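Local coordinates for malonyl CoA:acyl carrier protein malonyltransferase (Streptomyces coelicolor, PDB 1NM2) that probably transfers malonyl groups from malonyl-CoA to holo acyl carrier protein, an early step in fatty acid biosynthesis, at residues 2-8 and 270-276; 277-283 and 295-299. One frame throughout, in Å; residues are numbered along the deposited sequence.

Contact 1 (2-8 and 270-276); sequences MLVLVAP and VTAIIEV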
ATOM      1  N   MET A   2      -3.661 -20.548   8.009  1.00 30.39           N
ATOM      2  CA  MET A   2      -3.872 -19.123   8.217  1.00 29.21           C
ATOM      3  C   MET A   2      -3.552 -18.389   6.914  1.00 27.53           C
ATOM      4  O   MET A   2      -2.407 -18.385   6.459  1.00 26.29           O
ATOM      5  CB  MET A   2      -2.959 -18.623   9.342  1.00 31.73           C
ATOM      6  CG  MET A   2      -3.643 -17.724  10.373  1.00 36.51           C
ATOM      7  SD  MET A   2      -4.147 -16.116   9.737  1.00 40.69           S
ATOM      8  CE  MET A   2      -2.654 -15.185   9.974  1.00 41.47           C
ATOM      9  N   LEU A   3      -4.577 -17.794   6.310  1.00 26.22           N
ATOM     10  CA  LEU A   3      -4.423 -17.052   5.063  1.00 25.20           C
ATOM     11  C   LEU A   3      -4.419 -15.559   5.338  1.00 24.71           C
ATOM     12  O   LEU A   3      -5.273 -15.056   6.070  1.00 24.96           O
ATOM     13  CB  LEU A   3      -5.572 -17.365   4.093  1.00 25.16           C
ATOM     14  CG  LEU A   3      -5.653 -16.448   2.861  1.00 25.27           C
ATOM     15  CD1 LEU A   3      -4.526 -16.792   1.897  1.00 24.12           C
ATOM     16  CD2 LEU A   3      -7.002 -16.602   2.176  1.00 25.84           C
ATOM     17  N   VAL A   4      -3.462 -14.857   4.741  1.00 24.33           N
ATOM     18  CA  VAL A   4      -3.353 -13.413   4.910  1.00 23.34           C
ATOM     19  C   VAL A   4      -3.581 -12.734   3.568  1.00 21.40           C
ATOM     20  O   VAL A   4      -2.889 -13.018   2.590  1.00 22.64           O
ATOM     21  CB  VAL A   4      -1.959 -13.017   5.440  1.00 24.18           C
ATOM     22  CG1 VAL A   4      -1.858 -11.503   5.577  1.00 24.77           C
ATOM     23  CG2 VAL A   4      -1.706 -13.691   6.779  1.00 24.70           C
ATOM     24  N   LEU A   5      -4.562 -11.844   3.522  1.00 19.93           N
ATOM     25  CA  LEU A   5      -4.879 -11.124   2.296  1.00 18.22           C
ATOM     26  C   LEU A   5      -4.221  -9.748   2.366  1.00 17.25           C
ATOM     27  O   LEU A   5      -4.519  -8.968   3.263  1.00 16.21           O
ATOM     28  CB  LEU A   5      -6.399 -10.989   2.167  1.00 20.54           C
ATOM     29  CG  LEU A   5      -7.001 -10.340   0.918  1.00 21.87           C
ATOM     30  CD1 LEU A   5      -6.580 -11.104  -0.320  1.00 21.83           C
ATOM     31  CD2 LEU A   5      -8.523 -10.325   1.045  1.00 21.65           C
ATOM     32  N   VAL A   6      -3.314  -9.454   1.435  1.00 16.63           N
ATOM     33  CA  VAL A   6      -2.636  -8.163   1.440  1.00 15.22           C
ATOM     34  C   VAL A   6      -2.864  -7.358   0.159  1.00 14.90           C
ATOM     35  O   VAL A   6      -3.129  -7.916  -0.907  1.00 13.63           O
ATOM     36  CB  VAL A   6      -1.104  -8.315   1.668  1.00 15.86           C
ATOM     37  CG1 VAL A   6      -0.838  -9.087   2.964  1.00 16.86           C
ATOM     38  CG2 VAL A   6      -0.456  -9.007   0.476  1.00 14.21           C
ATOM     39  N   ALA A   7      -2.771  -6.038   0.280  1.00 15.02           N
ATOM     40  CA  ALA A   7      -2.965  -5.134  -0.853  1.00 13.88           C
ATOM     41  C   ALA A   7      -1.712  -4.274  -1.035  1.00 14.36           C
ATOM     42  O   ALA A   7      -1.145  -3.783  -0.056  1.00 11.54           O
ATOM     43  CB  ALA A   7      -4.178  -4.245  -0.603  1.00 14.33           C
ATOM     44  N   PRO A   8      -1.275  -4.069  -2.292  1.00 12.99           N
ATOM     45  CA  PRO A   8      -0.084  -3.270  -2.598  1.00 14.46           C
ATOM     46  C   PRO A   8      -0.240  -1.755  -2.488  1.00 15.04           C
ATOM     47  O   PRO A   8      -1.331  -1.237  -2.222  1.00 15.10           O
ATOM     48  CB  PRO A   8       0.261  -3.710  -4.016  1.00 12.97           C
ATOM     49  CG  PRO A   8      -1.096  -3.893  -4.622  1.00 14.05           C
ATOM     50  CD  PRO A   8      -1.880  -4.603  -3.526  1.00 12.49           C
ATOM     51  N   VAL A 270       0.941 -17.725   9.697  1.00 26.55           N
ATOM     52  CA  VAL A 270       0.532 -17.627   8.298  1.00 25.08           C
ATOM     53  C   VAL A 270       1.039 -18.811   7.466  1.00 24.86           C
ATOM     54  O   VAL A 270       2.203 -19.201   7.574  1.00 25.62           O
ATOM     55  CB  VAL A 270       1.057 -16.309   7.674  1.00 26.35           C
ATOM     56  CG1 VAL A 270       2.582 -16.262   7.760  1.00 24.36           C
ATOM     57  CG2 VAL A 270       0.586 -16.185   6.230  1.00 25.09           C
ATOM     58  N   THR A 271       0.163 -19.383   6.643  1.00 23.40           N
ATOM     59  CA  THR A 271       0.538 -20.511   5.789  1.00 23.83           C
ATOM     60  C   THR A 271       0.391 -20.166   4.307  1.00 24.04           C
ATOM     61  O   THR A 271       0.932 -20.857   3.441  1.00 24.90           O
ATOM     62  CB  THR A 271      -0.312 -21.773   6.093  1.00 24.51           C
ATOM     63  OG1 THR A 271      -1.705 -21.455   5.979  1.00 25.06           O
ATOM     64  CG2 THR A 271      -0.011 -22.299   7.503  1.00 24.71           C
ATOM     65  N   ALA A 272      -0.336 -19.091   4.020  1.00 21.95           N
ATOM     66  CA  ALA A 272      -0.539 -18.648   2.648  1.00 20.68           C
ATOM     67  C   ALA A 272      -0.858 -17.157   2.595  1.00 20.56           C
ATOM     68  O   ALA A 272      -1.530 -16.626   3.478  1.00 19.65           O
ATOM     69  CB  ALA A 272      -1.667 -19.441   2.002  1.00 22.72           C
ATOM     70  N   ILE A 273      -0.360 -16.495   1.555  1.00 20.30           N
ATOM     71  CA  ILE A 273      -0.598 -15.070   1.349  1.00 21.22           C
ATOM     72  C   ILE A 273      -1.027 -14.812  -0.089  1.00 21.77           C
ATOM     73  O   ILE A 273      -0.379 -15.261  -1.040  1.00 20.30           O
ATOM     74  CB  ILE A 273       0.668 -14.219   1.608  1.00 23.55           C
ATOM     75  CG1 ILE A 273       1.028 -14.240   3.094  1.00 24.16           C
ATOM     76  CG2 ILE A 273       0.434 -12.779   1.146  1.00 21.66           C
ATOM     77  CD1 ILE A 273       2.300 -13.464   3.420  1.00 26.11           C
ATOM     78  N   ILE A 274      -2.134 -14.095  -0.234  1.00 20.58           N
ATOM     79  CA  ILE A 274      -2.648 -13.728  -1.541  1.00 20.91           C
ATOM     80  C   ILE A 274      -2.607 -12.205  -1.600  1.00 20.21           C
ATOM     81  O   ILE A 274      -3.127 -11.528  -0.712  1.00 20.79           O
ATOM     82  CB  ILE A 274      -4.106 -14.207  -1.737  1.00 21.10           C
ATOM     83  CG1 ILE A 274      -4.145 -15.733  -1.825  1.00 22.82           C
ATOM     84  CG2 ILE A 274      -4.695 -13.588  -3.001  1.00 23.04           C
ATOM     85  CD1 ILE A 274      -5.539 -16.308  -1.950  1.00 23.61           C
ATOM     86  N   GLU A 275      -1.954 -11.671  -2.624  1.00 19.10           N
ATOM     87  CA  GLU A 275      -1.860 -10.229  -2.809  1.00 18.10           C
ATOM     88  C   GLU A 275      -2.864  -9.837  -3.896  1.00 18.25           C
ATOM     89  O   GLU A 275      -2.827 -10.374  -5.003  1.00 16.82           O
ATOM     90  CB  GLU A 275      -0.434  -9.859  -3.230  1.00 19.41           C
ATOM     91  CG  GLU A 275      -0.241  -8.415  -3.663  1.00 20.24           C
ATOM     92  CD  GLU A 275       1.192  -8.122  -4.083  1.00 20.46           C
ATOM     93  OE1 GLU A 275       1.886  -9.057  -4.551  1.00 18.96           O
ATOM     94  OE2 GLU A 275       1.615  -6.957  -3.958  1.00 17.45           O
ATOM     95  N   VAL A 276      -3.771  -8.916  -3.585  1.00 16.99           N
ATOM     96  CA  VAL A 276      -4.768  -8.509  -4.568  1.00 16.99           C
ATOM     97  C   VAL A 276      -4.146  -7.724  -5.718  1.00 17.89           C
ATOM     98  O   VAL A 276      -2.960  -7.400  -5.693  1.00 18.25           O
ATOM     99  CB  VAL A 276      -5.907  -7.671  -3.914  1.00 15.74           C
ATOM    100  CG1 VAL A 276      -6.623  -8.523  -2.870  1.00 14.77           C
ATOM    101  CG2 VAL A 276      -5.337  -6.393  -3.272  1.00 11.97           C
TER

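Contact 2 (277-283 and 295-299); sequences CPGGTLT and TLALK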
ATOM      1  N   CYS A 277      -4.950  -7.432  -6.732  1.00 17.96           N
ATOM      2  CA  CYS A 277      -4.478  -6.701  -7.899  1.00 18.28           C
ATOM      3  C   CYS A 277      -4.136  -5.255  -7.558  1.00 17.88           C
ATOM      4  O   CYS A 277      -4.877  -4.586  -6.837  1.00 19.49           O
ATOM      5  CB  CYS A 277      -5.548  -6.735  -8.995  1.00 20.21           C
ATOM      6  SG  CYS A 277      -5.121  -5.810 -10.479  1.00 24.32           S
ATOM      7  N   PRO A 278      -3.009  -4.742  -8.077  1.00 18.34           N
ATOM      8  CA  PRO A 278      -2.024  -5.389  -8.951  1.00 18.22           C
ATOM      9  C   PRO A 278      -0.906  -6.020  -8.121  1.00 18.69           C
ATOM     10  O   PRO A 278      -0.081  -5.315  -7.542  1.00 17.91           O
ATOM     11  CB  PRO A 278      -1.537  -4.233  -9.813  1.00 17.57           C
ATOM     12  CG  PRO A 278      -1.502  -3.105  -8.820  1.00 19.32           C
ATOM     13  CD  PRO A 278      -2.788  -3.284  -8.026  1.00 17.97           C
ATOM     14  N   GLY A 279      -0.883  -7.347  -8.070  1.00 18.50           N
ATOM     15  CA  GLY A 279       0.112  -8.041  -7.273  1.00 18.39           C
ATOM     16  C   GLY A 279       1.495  -8.208  -7.865  1.00 19.07           C
ATOM     17  O   GLY A 279       1.742  -7.875  -9.027  1.00 18.94           O
ATOM     18  N   GLY A 280       2.399  -8.739  -7.046  1.00 18.71           N
ATOM     19  CA  GLY A 280       3.764  -8.959  -7.481  1.00 20.09           C
ATOM     20  C   GLY A 280       4.795  -8.428  -6.497  1.00 19.01           C
ATOM     21  O   GLY A 280       5.702  -9.153  -6.092  1.00 18.96           O
ATOM     22  N   THR A 281       4.650  -7.168  -6.100  1.00 18.03           N
ATOM     23  CA  THR A 281       5.589  -6.541  -5.176  1.00 18.91           C
ATOM     24  C   THR A 281       5.598  -7.151  -3.773  1.00 17.88           C
ATOM     25  O   THR A 281       6.652  -7.560  -3.285  1.00 19.63           O
ATOM     26  CB  THR A 281       5.316  -5.023  -5.056  1.00 19.95           C
ATOM     27  OG1 THR A 281       3.969  -4.815  -4.615  1.00 18.20           O
ATOM     28  CG2 THR A 281       5.510  -4.339  -6.407  1.00 21.82           C
ATOM     29  N   LEU A 282       4.443  -7.217  -3.120  1.00 17.97           N
ATOM     30  CA  LEU A 282       4.397  -7.786  -1.772  1.00 18.80           C
ATOM     31  C   LEU A 282       4.669  -9.289  -1.809  1.00 19.27           C
ATOM     32  O   LEU A 282       5.259  -9.844  -0.883  1.00 21.13           O
ATOM     33  CB  LEU A 282       3.042  -7.492  -1.106  1.00 16.74           C
ATOM     34  CG  LEU A 282       2.700  -5.997  -0.947  1.00 17.07           C
ATOM     35  CD1 LEU A 282       1.420  -5.839  -0.128  1.00 16.24           C
ATOM     36  CD2 LEU A 282       3.851  -5.265  -0.255  1.00 15.04           C
ATOM     37  N   THR A 283       4.252  -9.944  -2.886  1.00 20.46           N
ATOM     38  CA  THR A 283       4.480 -11.380  -3.038  1.00 22.40           C
ATOM     39  C   THR A 283       5.982 -11.644  -3.151  1.00 21.29           C
ATOM     40  O   THR A 283       6.492 -12.617  -2.600  1.00 22.09           O
ATOM     41  CB  THR A 283       3.773 -11.930  -4.294  1.00 21.88           C
ATOM     42  OG1 THR A 283       2.354 -11.893  -4.094  1.00 25.72           O
ATOM     43  CG2 THR A 283       4.198 -13.360  -4.561  1.00 26.46           C
ATOM     44  N   THR A 295       2.512 -18.303  -1.695  1.00 23.46           N
ATOM     45  CA  THR A 295       2.145 -16.952  -2.095  1.00 23.37           C
ATOM     46  C   THR A 295       1.534 -16.951  -3.488  1.00 23.17           C
ATOM     47  O   THR A 295       1.907 -17.758  -4.344  1.00 22.66           O
ATOM     48  CB  THR A 295       3.370 -16.009  -2.117  1.00 23.23           C
ATOM     49  OG1 THR A 295       4.332 -16.505  -3.055  1.00 24.38           O
ATOM     50  CG2 THR A 295       4.011 -15.924  -0.746  1.00 24.70           C
ATOM     51  N   LEU A 296       0.588 -16.046  -3.709  1.00 21.70           N
ATOM     52  CA  LEU A 296      -0.056 -15.921  -5.009  1.00 21.43           C
ATOM     53  C   LEU A 296      -0.433 -14.463  -5.225  1.00 21.96           C
ATOM     54  O   LEU A 296      -1.035 -13.830  -4.354  1.00 22.66           O
ATOM     55  CB  LEU A 296      -1.305 -16.807  -5.085  1.00 21.95           C
ATOM     56  CG  LEU A 296      -2.000 -16.906  -6.453  1.00 21.97           C
ATOM     57  CD1 LEU A 296      -2.882 -18.147  -6.498  1.00 23.16           C
ATOM     58  CD2 LEU A 296      -2.823 -15.656  -6.719  1.00 22.74           C
ATOM     59  N   ALA A 297      -0.063 -13.930  -6.383  1.00 20.01           N
ATOM     60  CA  ALA A 297      -0.373 -12.548  -6.714  1.00 19.89           C
ATOM     61  C   ALA A 297      -1.444 -12.506  -7.797  1.00 20.07           C
ATOM     62  O   ALA A 297      -1.332 -13.184  -8.820  1.00 19.27           O
ATOM     63  CB  ALA A 297       0.885 -11.828  -7.196  1.00 17.85           C
ATOM     64  N   LEU A 298      -2.492 -11.726  -7.559  1.00 20.63           N
ATOM     65  CA  LEU A 298      -3.561 -11.577  -8.538  1.00 21.43           C
ATOM     66  C   LEU A 298      -3.174 -10.474  -9.514  1.00 21.87           C
ATOM     67  O   LEU A 298      -3.052  -9.310  -9.131  1.00 22.87           O
ATOM     68  CB  LEU A 298      -4.878 -11.204  -7.857  1.00 21.33           C
ATOM     69  CG  LEU A 298      -5.539 -12.277  -6.992  1.00 23.31           C
ATOM     70  CD1 LEU A 298      -6.785 -11.702  -6.343  1.00 21.51           C
ATOM     71  CD2 LEU A 298      -5.884 -13.489  -7.849  1.00 20.84           C
ATOM     72  N   LYS A 299      -2.963 -10.840 -10.774  1.00 22.00           N
ATOM     73  CA  LYS A 299      -2.612  -9.856 -11.785  1.00 21.63           C
ATOM     74  C   LYS A 299      -3.749  -9.690 -12.790  1.00 21.34           C
ATOM     75  O   LYS A 299      -4.029  -8.576 -13.235  1.00 20.99           O
ATOM     76  CB  LYS A 299      -1.312 -10.260 -12.475  1.00 21.91           C
ATOM     77  CG  LYS A 299      -0.140 -10.323 -11.496  1.00 23.82           C
ATOM     78  CD  LYS A 299       1.168 -10.663 -12.187  1.00 26.61           C
ATOM     79  CE  LYS A 299       2.329 -10.630 -11.207  1.00 27.74           C
ATOM     80  NZ  LYS A 299       3.629 -10.893 -11.879  1.00 28.07           N
TER

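Contact 1 (2-8 and 270-276)
V4 and V6 lie beside I273 and E275 on one face of two parallel neighbouring strands, L3 and L5 beside A272 and I274 on the other. Four backbone hydrogen bonds join the strands from V4 to V276, among them V276 N to V6 O (2.9 Å). At the opening end, M2 O accepts from both T271 N and A272 N, the latter bond being longer and tilted from the carbonyl plane. T271 OG1 returns the grip by accepting from M2 N (3.0 Å) in a nearly linear bond, and it also pairs with H314. The E275 side chain runs outward from CB, which rests against V6 CG2 (3.8 Å). With CG anti to the backbone N (chi1 171°), the next carbon passes beside V6 O, and the extended chain carries OE2 to P8 CB (3.5 Å). Beyond the strands the carboxylate is held by backbone donors, OE1 by G280 N and OE2 by L282 N. Packing is tight where V4 CG2 meets V270 CG2 at 3.4 Å, the two side chains crossing at about a right angle under F265. On the opposite face, L5 CD1 reaches V276 CG1 (3.6 Å), with F107 closing over both. P8 also lies close to a bound acetate, which mimics a malonyl group, and A7 touches the probable nucleophile elbow. The pairing is that of central parallel strands in an alpha/beta hydrolase-like core, whose C-terminal strand ends border the active site.

Contact 2 (277-283 and 295-299)
G279 and L298 are joined by the one hydrogen bond that spans these segments, from G279 N to L298 O (3.1 Å). The bond is fairly straight at hydrogen, 163°, but the donor stands above the carbonyl plane instead of lying in it. The same oxygen receives a CA-H...O contact from C277 CA (3.2 Å), so it is approached by the residues flanking P278, whose preceding peptide bond is cis. Close backbone packing follows from the two glycines. The strand presents only a methyl at this point: A297 CB points at the loop and comes within 3.4 Å of G280 N, and a beta carbon on G279 would collide with it. G280 adopts backbone angles that themselves call for glycine, and it occupies the N-cap position of helix 281-289. Over the outer side of the loop, the extended K299 chain lays CE against G279 O (3.6 Å). The side-chain contacts gather at T283, in the first turn of the helix. With OG1 at chi1 -69°, beside the backbone N, the methyl CG2 falls anti to that N and packs obliquely on T295, 3.5 Å from OG1 and 3.7 Å from CB of that residue. The other branch of T283, OG1, lies 3.4 Å from A297 CB and is hydrogen-bonded to E275 OE1. Replacing T283 by an alanine removes both branches and is likely to leave E275 OE1 without one of its partners and open a gap above T295 and A297. The contact closes a beta-alpha-beta unit, made of strand 272-275, helix 281-289 and the parallel strand 294-297, with the two glycines in the turn between the first strand and the helix.

How the contacts relate
Contact 1 ends in the chain where contact 2 begins: V276 is followed by C277, and the two centres lie about 9 Å apart on the same side of the molecule's centre. Both belong to one parallel sheet, in which strand 272-275 pairs with strand 3-7 on one edge and with strand 294-297 on the other, where L296 bonds to I273 and E275 and, just past the strand, L298 N probably bonds to E275 O (2.9 Å). P8 packs on P278, and A7 O on L282 CD1, so the loop after strand 272-275 and the start of helix 281-289 lie against the end of strand 3-7. Together they tie the chain's beginning to the last beta-alpha-beta unit of the hydrolase-like core.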